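Local coordinates for protein prolyl-tRNA synthetase (Naegleria fowleri, PDB 6UYH) that probably joins proline to its cognate tRNA at the expense of ATP, as a class II aminoacyl-tRNA synthetase, and is held here with the inhibitor halofuginone and AMPPNP, at residues H283-G288 and C374-G379; Y349-L352 and L357-E360. All coordinates share one frame; numbering follows the deposited sequence.

The two contacts show how two salt bridges, bound together at R376 and E351, can pin elements around one sheet. Their centres lie about 10 Å apart, and contact 2 is nested within the long chain loop that contact 1 closes. Strands 370-375 and 357-361 are neighbours in the sheet, joined here by C374 N and R358 O at 3.0 Å. A second probable hydrogen bond, R376 NE to E351 O at 2.8 Å, ties the arginine of contact 1 to the helix of contact 2. Packing of K287 O against L352 CD1 adds to the junction. Neither contact includes a residue that binds AMPPNP, but helix 274-283, which leads into contact 1, begins at R274 of that pocket.

Contact 1: H283-G288 and C374-G379; sequences HGDDKG and CRRDTG. With EDO (1,2-ethanediol), chain B.
A two-pronged salt bridge between D285 and R376 fastens the segment that follows helix 274-283 to the turn at the end of strand 370-375. R376 comes end-on: its NH1 donates to D285 OD2 at 2.8 Å and its NH2 to D285 OD1 at 2.9 Å. The match is twisted, the carboxylate and guanidinium planes standing 37° apart. NH1 meets the syn lone pair of OD2, whereas NH2 reaches OD1 from the syn side but somewhat out of the carboxylate plane. The reach of R376 depends on its bend at chi2 (69°), which turns a chain that starts anti to the backbone N across to the other segment.

Segment 374-379 belongs to the anticodon-binding domain, so the bridge ties the loop after helix 274-283 to the five-stranded mixed sheet of that domain. The aspartate is also held by its own turn. D285 begins a type I beta turn ending at G288, and its OD1 accepts the backbone N of K287 at 2.9 Å, an Asx turn. K287 N and R376 NH2 approach OD1 from opposite faces of the carboxylate, so one oxygen is gripped by both the local turn and the distant arginine. K287 CB packs against R376 NH2 at 3.5 Å while the lysine end runs away. G288 closes the turn with positive phi (126°), a conformation readily taken by glycine.

A water extends the link, donating to D285 OD2 and to the carbonyl O of D377. The segment 374-379 has a brace of its own: R375 holds D377 side-on, R375 NE to D377 OD1 at 2.9 Å and R375 NH2 to D377 OD2 at 2.9 Å, both nearly in the guanidinium plane. NH2 of R375 also bonds S404 of helix 391-415, and NH1 bonds a 1,2-ethanediol, probably from the crystallisation liquor.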
loop_
_atom_site.group_PDB
_atom_site.type_symbol
_atom_site.label_atom_id
_atom_site.label_comp_id
_atom_site.label_asym_id
_atom_site.label_seq_id
_atom_site.Cartn_x
_atom_site.Cartn_y
_atom_site.Cartn_z
ATOM N N HIS A 283 -18.981 -10.677 14.161
ATOM C CA HIS A 283 -18.749 -12.124 14.201
ATOM C C HIS A 283 -18.011 -12.634 15.435
ATOM O O HIS A 283 -18.096 -13.834 15.722
ATOM C CB HIS A 283 -17.942 -12.582 12.980
ATOM C CG HIS A 283 -18.627 -12.347 11.676
ATOM N ND1 HIS A 283 -19.893 -12.812 11.401
ATOM C CD2 HIS A 283 -18.195 -11.737 10.548
ATOM C CE1 HIS A 283 -20.224 -12.469 10.168
ATOM N NE2 HIS A 283 -19.210 -11.815 9.630
ATOM N N GLY A 284 -17.267 -11.792 16.147
ATOM C CA GLY A 284 -16.535 -12.276 17.311
ATOM C C GLY A 284 -17.461 -12.836 18.378
ATOM O O GLY A 284 -18.634 -12.465 18.476
ATOM N N ASP A 285 -16.932 -13.757 19.184
ATOM C CA ASP A 285 -17.724 -14.393 20.228
ATOM C C ASP A 285 -16.880 -14.476 21.506
ATOM O O ASP A 285 -15.811 -13.870 21.610
ATOM C CB ASP A 285 -18.265 -15.755 19.745
ATOM C CG ASP A 285 -17.169 -16.806 19.543
ATOM O OD1 ASP A 285 -16.016 -16.588 19.964
ATOM O OD2 ASP A 285 -17.475 -17.872 18.966
ATOM N N ASP A 286 -17.369 -15.232 22.489
ATOM C CA ASP A 286 -16.721 -15.254 23.794
ATOM C C ASP A 286 -15.472 -16.120 23.823
ATOM O O ASP A 286 -14.763 -16.126 24.838
ATOM C CB ASP A 286 -17.709 -15.715 24.869
ATOM C CG ASP A 286 -18.789 -14.672 25.144
ATOM O OD1 ASP A 286 -18.564 -13.486 24.838
ATOM O OD2 ASP A 286 -19.854 -15.039 25.666
ATOM N N LYS A 287 -15.179 -16.836 22.741
ATOM C CA LYS A 287 -13.910 -17.539 22.611
ATOM C C LYS A 287 -12.883 -16.738 21.828
ATOM O O LYS A 287 -11.722 -17.148 21.764
ATOM C CB LYS A 287 -14.117 -18.904 21.944
ATOM C CG LYS A 287 -14.967 -19.882 22.749
ATOM C CD LYS A 287 -15.228 -21.149 21.946
ATOM C CE LYS A 287 -16.129 -22.121 22.695
ATOM N NZ LYS A 287 -15.489 -22.619 23.940
ATOM N N GLY A 288 -13.277 -15.608 21.243
ATOM C CA GLY A 288 -12.340 -14.751 20.545
ATOM C C GLY A 288 -12.744 -14.427 19.124
ATOM O O GLY A 288 -13.929 -14.266 18.821
ATOM N N CYS A 374 -13.978 -29.464 12.899
ATOM C CA CYS A 374 -14.679 -28.589 13.834
ATOM C C CYS A 374 -14.712 -27.189 13.245
ATOM O O CYS A 374 -13.658 -26.627 12.931
ATOM C CB CYS A 374 -14.003 -28.576 15.209
ATOM S SG CYS A 374 -14.866 -27.557 16.442
ATOM N N ARG A 375 -15.912 -26.633 13.089
ATOM C CA ARG A 375 -16.083 -25.314 12.490
ATOM C C ARG A 375 -16.207 -24.257 13.583
ATOM O O ARG A 375 -16.970 -24.428 14.541
ATOM C CB ARG A 375 -17.290 -25.282 11.549
ATOM C CG ARG A 375 -18.602 -25.776 12.138
ATOM C CD ARG A 375 -19.659 -25.869 11.047
ATOM N NE ARG A 375 -20.132 -24.549 10.636
ATOM C CZ ARG A 375 -21.081 -24.347 9.727
ATOM N NH1 ARG A 375 -21.647 -25.380 9.118
ATOM N NH2 ARG A 375 -21.463 -23.112 9.428
ATOM N N ARG A 376 -15.448 -23.167 13.426
ATOM C CA ARG A 376 -15.282 -22.156 14.468
ATOM C C ARG A 376 -16.562 -21.371 14.739
ATOM O O ARG A 376 -16.809 -20.968 15.881
ATOM C CB ARG A 376 -14.157 -21.202 14.055
ATOM C CG ARG A 376 -13.908 -20.023 14.986
ATOM C CD ARG A 376 -13.331 -20.447 16.333
ATOM N NE ARG A 376 -13.100 -19.270 17.160
ATOM C CZ ARG A 376 -13.998 -18.746 17.992
ATOM N NH1 ARG A 376 -15.191 -19.315 18.132
ATOM N NH2 ARG A 376 -13.702 -17.652 18.681
ATOM N N ASP A 377 -17.384 -21.141 13.717
ATOM C CA ASP A 377 -18.521 -20.242 13.887
ATOM C C ASP A 377 -19.597 -20.849 14.781
ATOM O O ASP A 377 -20.159 -20.151 15.631
ATOM C CB ASP A 377 -19.090 -19.852 12.524
ATOM C CG ASP A 377 -19.643 -21.029 11.767
ATOM O OD1 ASP A 377 -19.130 -22.157 11.953
ATOM O OD2 ASP A 377 -20.604 -20.819 10.994
ATOM N N THR A 378 -19.898 -22.144 14.616
ATOM C CA THR A 378 -20.891 -22.808 15.456
ATOM C C THR A 378 -20.295 -23.761 16.482
ATOM O O THR A 378 -21.005 -24.164 17.408
ATOM C CB THR A 378 -21.892 -23.599 14.598
ATOM O OG1 THR A 378 -21.207 -24.660 13.916
ATOM C CG2 THR A 378 -22.568 -22.694 13.574
ATOM N N GLY A 379 -19.026 -24.134 16.343
ATOM C CA GLY A 379 -18.444 -25.141 17.206
ATOM C C GLY A 379 -18.779 -26.573 16.843
ATOM O O GLY A 379 -18.290 -27.496 17.510
HETATM C C1 EDO B . -20.855 -29.947 7.827
HETATM O O1 EDO B . -22.108 -30.592 7.575
HETATM C C2 EDO B . -20.917 -29.224 9.168
HETATM O O2 EDO B . -21.963 -28.250 9.101
HETATM O O HOH W 1 -19.490 -17.869 17.092
#

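Contact 2: Y349-L352 and L357-E360; sequences YWEL and LRIE
E351 and R358 meet through a salt bridge between helix 343-353 and strand 357-361, two consecutive elements of the anticodon-binding domain separated by a short connection. Across the contact the ionic link is a single bond, R358 NH1 to E351 OE2 at 3.0 Å. It is nearly straight, with an N-H...O angle of 168°. The oxygen lies in the guanidinium plane, at its edge, but the nitrogen stands well above the carboxylate plane, the two flat groups being turned 45° against each other.

Along the strand, R358 also grips E360 side-on, spending two nitrogens on one oxygen. R358 NE meets the anti lone pair of E360 OE2 at 2.8 Å, and R358 NH2 reaches the same oxygen at 2.9 Å. The bend of R358 at chi3 (81°) puts its guanidinium between the two acids. E351, R358 and E360 thus form a salt-bridge network joining helix 343-353 to strand 357-361.

Among the aromatic neighbours, Y347 of helix 343-353 makes a cation-pi contact with R358.

With all three guanidinium nitrogens engaged, rotation of this buried group should be restricted. The two glutamate oxygens stay 6.9 Å apart (E351 OE2 to E360 OE2), and the arginine between them probably offsets their mutual repulsion and favours their ionised forms.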
loop_
_atom_site.group_PDB
_atom_site.type_symbol
_atom_site.label_atom_id
_atom_site.label_comp_id
_atom_site.label_asym_id
_atom_site.label_seq_id
_atom_site.Cartn_x
_atom_site.Cartn_y
_atom_site.Cartn_z
ATOM N N TYR A 349 -5.835 -22.051 21.264
ATOM C CA TYR A 349 -4.887 -21.153 20.613
ATOM C C TYR A 349 -5.414 -20.661 19.271
ATOM O O TYR A 349 -5.386 -19.460 18.974
ATOM C CB TYR A 349 -3.555 -21.883 20.442
ATOM C CG TYR A 349 -2.449 -21.067 19.813
ATOM C CD1 TYR A 349 -1.489 -20.442 20.601
ATOM C CD2 TYR A 349 -2.341 -20.954 18.429
ATOM C CE1 TYR A 349 -0.467 -19.707 20.029
ATOM C CE2 TYR A 349 -1.325 -20.213 17.853
ATOM C CZ TYR A 349 -0.392 -19.600 18.660
ATOM O OH TYR A 349 0.619 -18.868 18.088
ATOM N N TRP A 350 -5.907 -21.577 18.447
ATOM C CA TRP A 350 -6.352 -21.203 17.114
ATOM C C TRP A 350 -7.791 -20.706 17.101
ATOM O O TRP A 350 -8.146 -19.908 16.227
ATOM C CB TRP A 350 -6.186 -22.389 16.159
ATOM C CG TRP A 350 -4.758 -22.822 16.022
ATOM C CD1 TRP A 350 -4.192 -23.950 16.540
ATOM C CD2 TRP A 350 -3.704 -22.116 15.353
ATOM N NE1 TRP A 350 -2.858 -23.999 16.222
ATOM C CE2 TRP A 350 -2.532 -22.887 15.494
ATOM C CE3 TRP A 350 -3.639 -20.914 14.642
ATOM C CZ2 TRP A 350 -1.308 -22.495 14.951
ATOM C CZ3 TRP A 350 -2.413 -20.522 14.101
ATOM C CH2 TRP A 350 -1.268 -21.314 14.262
ATOM N N GLU A 351 -8.627 -21.148 18.048
ATOM C CA GLU A 351 -9.964 -20.562 18.159
ATOM C C GLU A 351 -9.881 -19.090 18.540
ATOM O O GLU A 351 -10.599 -18.255 17.983
ATOM C CB GLU A 351 -10.807 -21.334 19.182
ATOM C CG GLU A 351 -11.317 -22.680 18.681
ATOM C CD GLU A 351 -11.941 -23.526 19.779
ATOM O OE1 GLU A 351 -11.898 -23.108 20.959
ATOM O OE2 GLU A 351 -12.473 -24.613 19.459
ATOM N N LEU A 352 -9.001 -18.759 19.488
ATOM C CA LEU A 352 -8.786 -17.367 19.884
ATOM C C LEU A 352 -8.395 -16.498 18.695
ATOM O O LEU A 352 -8.834 -15.348 18.572
ATOM C CB LEU A 352 -7.701 -17.318 20.965
ATOM C CG LEU A 352 -7.233 -15.961 21.489
ATOM C CD1 LEU A 352 -8.428 -15.172 22.038
ATOM C CD2 LEU A 352 -6.159 -16.142 22.560
ATOM N N LEU A 357 -11.628 -23.334 10.383
ATOM C CA LEU A 357 -11.817 -24.778 10.347
ATOM C C LEU A 357 -10.612 -25.480 10.952
ATOM O O LEU A 357 -9.467 -25.142 10.637
ATOM C CB LEU A 357 -12.047 -25.269 8.916
ATOM C CG LEU A 357 -12.315 -26.761 8.718
ATOM C CD1 LEU A 357 -13.624 -27.205 9.401
ATOM C CD2 LEU A 357 -12.335 -27.091 7.237
ATOM N N ARG A 358 -10.876 -26.449 11.821
ATOM C CA ARG A 358 -9.843 -27.281 12.420
ATOM C C ARG A 358 -10.039 -28.728 11.987
ATOM O O ARG A 358 -11.165 -29.236 11.982
ATOM C CB ARG A 358 -9.880 -27.177 13.949
ATOM C CG ARG A 358 -8.974 -28.144 14.684
ATOM C CD ARG A 358 -8.985 -27.866 16.184
ATOM N NE ARG A 358 -10.142 -28.432 16.877
ATOM C CZ ARG A 358 -10.977 -27.743 17.651
ATOM N NH1 ARG A 358 -10.798 -26.444 17.846
ATOM N NH2 ARG A 358 -11.994 -28.362 18.240
ATOM N N ILE A 359 -8.944 -29.380 11.606
ATOM C CA ILE A 359 -8.930 -30.809 11.311
ATOM C C ILE A 359 -8.147 -31.489 12.422
ATOM O O ILE A 359 -6.984 -31.145 12.669
ATOM C CB ILE A 359 -8.321 -31.106 9.931
ATOM C CG1 ILE A 359 -9.204 -30.504 8.833
ATOM C CG2 ILE A 359 -8.128 -32.620 9.727
ATOM C CD1 ILE A 359 -8.709 -30.733 7.428
ATOM N N GLU A 360 -8.793 -32.428 13.115
ATOM C CA GLU A 360 -8.162 -33.230 14.157
ATOM C C GLU A 360 -7.936 -34.630 13.603
ATOM O O GLU A 360 -8.889 -35.286 13.171
ATOM C CB GLU A 360 -9.031 -33.293 15.415
ATOM C CG GLU A 360 -9.456 -31.942 15.980
ATOM C CD GLU A 360 -10.527 -32.079 17.053
ATOM O OE1 GLU A 360 -10.833 -33.226 17.449
ATOM O OE2 GLU A 360 -11.066 -31.043 17.498
#